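Local coordinates for protein FLAP structure-specific endonuclease (Sulfolobus solfataricus, PDB 2IZO) that cuts single-stranded 5' flaps from branched DNA during replication and repair, acting as a magnesium-dependent structure-specific endonuclease and 5'-3' exonuclease, at residues K8-F13 with E201-L206; T62-E67 with I323-K328. One frame throughout, in Å; residues are numbered along the deposited sequence.

Contact 1 of 2, residues K8-F13 with E201-L206; sequences KRELSF and EIKPEL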
loop_
_atom_site.group_PDB
_atom_site.type_symbol
_atom_site.label_atom_id
_atom_site.label_comp_id
_atom_site.label_asym_id
_atom_site.label_seq_id
_atom_site.Cartn_x
_atom_site.Cartn_y
_atom_site.Cartn_z
ATOM N N LYS A 8 2.993 11.043 31.169
ATOM C CA LYS A 8 2.752 11.225 29.746
ATOM C C LYS A 8 2.634 9.861 29.105
ATOM O O LYS A 8 3.271 8.906 29.551
ATOM C CB LYS A 8 3.916 11.988 29.106
ATOM C CG LYS A 8 5.259 11.900 29.857
ATOM C CD LYS A 8 5.964 10.556 29.703
ATOM C CE LYS A 8 6.840 10.245 30.911
ATOM N NZ LYS A 8 7.574 8.954 30.772
ATOM N N ARG A 9 1.820 9.770 28.061
ATOM C CA ARG A 9 1.594 8.495 27.385
ATOM C C ARG A 9 2.322 8.418 26.049
ATOM O O ARG A 9 2.551 9.433 25.392
ATOM C CB ARG A 9 0.095 8.207 27.217
ATOM C CG ARG A 9 -0.832 9.418 27.345
ATOM C CD ARG A 9 -0.954 10.214 26.057
ATOM N NE ARG A 9 -1.415 9.382 24.945
ATOM C CZ ARG A 9 -2.262 9.780 24.001
ATOM N NH1 ARG A 9 -2.776 11.005 24.020
ATOM N NH2 ARG A 9 -2.608 8.940 23.038
ATOM N N GLU A 10 2.705 7.206 25.664
ATOM C CA GLU A 10 3.297 6.988 24.358
ATOM C C GLU A 10 2.187 6.971 23.317
ATOM O O GLU A 10 1.020 6.745 23.650
ATOM C CB GLU A 10 4.106 5.686 24.324
ATOM C CG GLU A 10 3.278 4.402 24.367
ATOM C CD GLU A 10 4.134 3.148 24.299
ATOM O OE1 GLU A 10 5.178 3.101 24.984
ATOM O OE2 GLU A 10 3.757 2.206 23.567
ATOM N N LEU A 11 2.544 7.229 22.065
ATOM C CA LEU A 11 1.566 7.163 20.994
ATOM C C LEU A 11 2.107 6.381 19.816
ATOM O O LEU A 11 3.271 6.523 19.440
ATOM C CB LEU A 11 1.080 8.559 20.575
ATOM C CG LEU A 11 1.841 9.436 19.577
ATOM C CD1 LEU A 11 0.898 10.468 18.986
ATOM C CD2 LEU A 11 3.040 10.107 20.214
ATOM N N SER A 12 1.248 5.534 19.258
ATOM C CA SER A 12 1.575 4.782 18.060
ATOM C C SER A 12 1.579 5.733 16.875
ATOM O O SER A 12 0.917 6.777 16.900
ATOM C CB SER A 12 0.559 3.660 17.833
ATOM O OG SER A 12 -0.726 4.186 17.538
ATOM N N PHE A 13 2.329 5.367 15.842
ATOM C CA PHE A 13 2.379 6.144 14.619
ATOM C C PHE A 13 1.013 6.182 13.935
ATOM O O PHE A 13 0.756 7.050 13.095
ATOM C CB PHE A 13 3.422 5.564 13.679
ATOM C CG PHE A 13 4.842 5.875 14.070
ATOM C CD1 PHE A 13 5.337 7.176 13.987
ATOM C CD2 PHE A 13 5.697 4.859 14.482
ATOM C CE1 PHE A 13 6.653 7.462 14.326
ATOM C CE2 PHE A 13 7.016 5.136 14.827
ATOM C CZ PHE A 13 7.494 6.441 14.748
ATOM N N GLU A 201 12.458 -0.549 23.226
ATOM C CA GLU A 201 12.256 -0.025 21.882
ATOM C C GLU A 201 11.763 1.412 22.027
ATOM O O GLU A 201 10.797 1.667 22.752
ATOM C CB GLU A 201 11.225 -0.877 21.141
ATOM C CG GLU A 201 11.229 -0.727 19.625
ATOM C CD GLU A 201 10.130 -1.538 18.956
ATOM O OE1 GLU A 201 8.938 -1.281 19.242
ATOM O OE2 GLU A 201 10.457 -2.427 18.139
ATOM N N ILE A 202 12.427 2.350 21.354
ATOM C CA ILE A 202 12.094 3.775 21.500
ATOM C C ILE A 202 10.915 4.182 20.609
ATOM O O ILE A 202 11.029 4.253 19.379
ATOM C CB ILE A 202 13.328 4.707 21.301
ATOM C CG1 ILE A 202 14.440 4.339 22.293
ATOM C CG2 ILE A 202 12.941 6.174 21.494
ATOM C CD1 ILE A 202 15.834 4.783 21.870
ATOM N N LYS A 203 9.783 4.439 21.266
ATOM C CA LYS A 203 8.528 4.806 20.616
ATOM C C LYS A 203 8.249 6.299 20.808
ATOM O O LYS A 203 8.777 6.907 21.741
ATOM C CB LYS A 203 7.375 3.981 21.203
ATOM C CG LYS A 203 7.469 2.474 20.949
ATOM C CD LYS A 203 6.308 1.729 21.596
ATOM C CE LYS A 203 6.448 0.222 21.440
ATOM N NZ LYS A 203 5.241 -0.506 21.924
ATOM N N PRO A 204 7.418 6.898 19.932
ATOM C CA PRO A 204 7.042 8.301 20.121
ATOM C C PRO A 204 6.337 8.533 21.456
ATOM O O PRO A 204 5.667 7.639 21.975
ATOM C CB PRO A 204 6.074 8.570 18.969
ATOM C CG PRO A 204 6.357 7.529 17.975
ATOM C CD PRO A 204 6.790 6.323 18.731
ATOM N N GLU A 205 6.491 9.737 21.992
ATOM C CA GLU A 205 5.981 10.077 23.312
ATOM C C GLU A 205 5.226 11.392 23.236
ATOM O O GLU A 205 5.723 12.366 22.676
ATOM C CB GLU A 205 7.153 10.179 24.289
ATOM C CG GLU A 205 6.809 10.674 25.679
ATOM C CD GLU A 205 8.021 10.691 26.590
ATOM O OE1 GLU A 205 8.357 11.782 27.110
ATOM O OE2 GLU A 205 8.643 9.617 26.777
ATOM N N LEU A 206 4.021 11.414 23.796
ATOM C CA LEU A 206 3.176 12.603 23.739
ATOM C C LEU A 206 2.928 13.221 25.108
ATOM O O LEU A 206 2.597 12.527 26.069
ATOM C CB LEU A 206 1.842 12.295 23.052
ATOM C CG LEU A 206 0.794 13.412 22.952
ATOM C CD1 LEU A 206 1.308 14.622 22.164
ATOM C CD2 LEU A 206 -0.478 12.874 22.323
#

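Contact 2 of 2, residues T62-E67 with I323-K328; sequences TINILE and IERLTK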
loop_
_atom_site.group_PDB
_atom_site.type_symbol
_atom_site.label_atom_id
_atom_site.label_comp_id
_atom_site.label_asym_id
_atom_site.label_seq_id
_atom_site.Cartn_x
_atom_site.Cartn_y
_atom_site.Cartn_z
ATOM N N THR A 62 13.973 11.435 7.963
ATOM C CA THR A 62 12.828 12.202 7.461
ATOM C C THR A 62 11.943 11.354 6.543
ATOM O O THR A 62 10.717 11.469 6.583
ATOM C CB THR A 62 13.273 13.498 6.747
ATOM O OG1 THR A 62 14.088 14.278 7.634
ATOM C CG2 THR A 62 12.074 14.329 6.330
ATOM N N ILE A 63 12.564 10.506 5.726
ATOM C CA ILE A 63 11.814 9.541 4.921
ATOM C C ILE A 63 11.075 8.582 5.856
ATOM O O ILE A 63 9.883 8.333 5.677
ATOM C CB ILE A 63 12.715 8.763 3.919
ATOM C CG1 ILE A 63 13.390 9.728 2.937
ATOM C CG2 ILE A 63 11.897 7.712 3.156
ATOM C CD1 ILE A 63 14.555 9.131 2.164
ATOM N N ASN A 64 11.784 8.072 6.862
ATOM C CA ASN A 64 11.187 7.216 7.888
ATOM C C ASN A 64 9.958 7.858 8.521
ATOM O O ASN A 64 8.959 7.181 8.763
ATOM C CB ASN A 64 12.215 6.859 8.970
ATOM C CG ASN A 64 13.310 5.927 8.463
ATOM O OD1 ASN A 64 13.174 5.295 7.414
ATOM N ND2 ASN A 64 14.403 5.842 9.213
ATOM N N ILE A 65 10.045 9.168 8.767
ATOM C CA ILE A 65 8.945 9.976 9.308
ATOM C C ILE A 65 7.772 10.089 8.319
ATOM O O ILE A 65 6.617 9.855 8.691
ATOM C CB ILE A 65 9.455 11.387 9.751
ATOM C CG1 ILE A 65 10.121 11.304 11.130
ATOM C CG2 ILE A 65 8.330 12.420 9.770
ATOM C CD1 ILE A 65 10.934 12.542 11.525
ATOM N N LEU A 66 8.083 10.432 7.067
ATOM C CA LEU A 66 7.082 10.612 6.012
ATOM C C LEU A 66 6.394 9.309 5.614
ATOM O O LEU A 66 5.210 9.311 5.272
ATOM C CB LEU A 66 7.714 11.260 4.774
ATOM C CG LEU A 66 7.856 12.783 4.732
ATOM C CD1 LEU A 66 9.060 13.179 3.897
ATOM C CD2 LEU A 66 6.591 13.444 4.202
ATOM N N GLU A 67 7.139 8.205 5.655
ATOM C CA GLU A 67 6.597 6.887 5.319
ATOM C C GLU A 67 5.573 6.442 6.359
ATOM O O GLU A 67 4.725 5.589 6.090
ATOM C CB GLU A 67 7.721 5.857 5.189
ATOM N N ILE A 323 15.779 7.896 -2.415
ATOM C CA ILE A 323 15.122 9.071 -2.999
ATOM C C ILE A 323 13.839 8.647 -3.712
ATOM O O ILE A 323 12.888 9.425 -3.817
ATOM C CB ILE A 323 16.068 9.867 -3.957
ATOM C CG1 ILE A 323 15.538 11.288 -4.198
ATOM C CG2 ILE A 323 16.319 9.108 -5.273
ATOM C CD1 ILE A 323 16.494 12.192 -4.971
ATOM N N GLU A 324 13.825 7.400 -4.179
ATOM C CA GLU A 324 12.667 6.828 -4.851
ATOM C C GLU A 324 11.513 6.627 -3.874
ATOM O O GLU A 324 10.362 6.921 -4.202
ATOM C CB GLU A 324 13.036 5.509 -5.532
ATOM C CG GLU A 324 12.143 5.149 -6.711
ATOM C CD GLU A 324 12.712 4.028 -7.562
ATOM O OE1 GLU A 324 13.193 3.022 -6.997
ATOM O OE2 GLU A 324 12.670 4.150 -8.804
ATOM N N ARG A 325 11.820 6.140 -2.673
ATOM C CA ARG A 325 10.787 5.971 -1.649
ATOM C C ARG A 325 10.413 7.281 -0.948
ATOM O O ARG A 325 9.384 7.346 -0.274
ATOM C CB ARG A 325 11.128 4.857 -0.642
ATOM C CG ARG A 325 12.449 4.997 0.094
ATOM C CD ARG A 325 12.452 4.150 1.360
ATOM N NE ARG A 325 13.803 3.771 1.774
ATOM C CZ ARG A 325 14.120 3.282 2.971
ATOM N NH1 ARG A 325 13.185 3.115 3.901
ATOM N NH2 ARG A 325 15.380 2.966 3.241
ATOM N N LEU A 326 11.243 8.313 -1.115
ATOM C CA LEU A 326 10.934 9.646 -0.592
ATOM C C LEU A 326 9.674 10.194 -1.254
ATOM O O LEU A 326 8.656 10.389 -0.591
ATOM C CB LEU A 326 12.113 10.616 -0.779
ATOM C CG LEU A 326 11.886 12.116 -0.519
ATOM C CD1 LEU A 326 11.532 12.408 0.943
ATOM C CD2 LEU A 326 13.097 12.932 -0.944
ATOM N N THR A 327 9.749 10.420 -2.565
ATOM C CA THR A 327 8.605 10.896 -3.344
ATOM C C THR A 327 7.417 9.929 -3.267
ATOM O O THR A 327 6.262 10.360 -3.280
ATOM C CB THR A 327 8.987 11.207 -4.824
ATOM O OG1 THR A 327 7.806 11.495 -5.583
ATOM C CG2 THR A 327 9.734 10.039 -5.468
ATOM N N LYS A 328 7.715 8.633 -3.168
ATOM C CA LYS A 328 6.693 7.598 -3.006
ATOM C C LYS A 328 5.979 7.693 -1.657
ATOM O O LYS A 328 4.810 7.325 -1.548
ATOM C CB LYS A 328 7.298 6.215 -3.189
#

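Contact 1 of 2, residues K8-F13 with E201-L206
P204 wedges its ring between L11 and F13, next to a short antiparallel pairing of strand 9-10 with strand 205-208 at the border of the mixed sheet in the PIN-like nuclease core of this FEN1 enzyme. The bump is the proline's CG, which sits over one face of the F13 ring in a CH-pi contact, 3.8 Å from the ring centroid and 22° off the ring normal, offset toward the rim. The proline's CB meets L11 CD2 at 3.6 Å. With CG between its backbone N and carbonyl carbon (chi1 84°), L11 brings that same methyl within 3.8 Å of L206 CB, so one branch fills the notch between P204 and L206. L206 in turn lays CD2 over one face of the R9 guanidinium, the two side chains lying alongside and pointing the same way.

Backbone bonds fix the spacing. L206 N donates to R9 O at 2.9 Å, nearly straight and in the carbonyl plane; L11 N reaches P204 O from 48° above that carbonyl's plane. E10 and E205 form a non-hydrogen-bonded pair whose CA atoms come within 4.2 Å.

E10 and E205 put their side chains on the face away from R9 and L206. The K8 chain passes over the E205 carboxylate, whose OE1 is salt-bridged to R183 on the neighbouring strand. E10 and K203 cross obliquely, and E10 OE2 forms a salt bridge to K203 NZ at 3.5 Å.

Contact 2 of 2, residues T62-E67 with I323-K328
I63 and L326 form the hub of a helix-helix packing in which helix 53-68 of the N-domain lies beside helix 316-337 near the C-terminal end of the chain. The local axes approach to 9.4 Å, and their N-to-C directions differ by only 34°, so the helices run roughly the same way.

I63 comes first and carries most of the contact on its helix. CG1 meets L326 CD1 at 3.8 Å, while CG2, held anti to the backbone N (the chi1 of CG1 being -61°), rests against the aliphatic part of R325, 4.0 Å from CD. An alanine here, lacking both CG1 and CG2, would probably open a gap beside L326 CD1 and leave the R325 methylenes without this apolar neighbour.

One residue on, N64 turns its amide oxygen toward the R325 guanidinium, but OD1 and NH1 are 4.1 Å apart and the two planes are 53° from each other; no hydrogen bond forms. A helical turn after I63, L66 closes the apolar row and also packs on P72 of strand 70-76, which places the helix between the sheet and helix 316-337. Its CD1 touches L326 CD1 at 3.9 Å, the same methyl that meets I63 CG1.

In the fold
Contact 1 ties two short strands together and is partly buried, with four of its nine touching residues exposed; contact 2 joins two helices and is a buried contact, three of its five touching residues being buried. They share no secondary-structure element and lie 21 Å apart, centre to centre. Both begin in the N-domain, but contact 1 pairs it with the I-domain and contact 2 with a C-terminal helix. The chemistry follows: 560 Å² is buried in contact 1 with backbone hydrogen bonds, a salt bridge and a CH-pi contact, against 246 Å² in contact 2 from mainly apolar side chains, with no hydrogen bond across it.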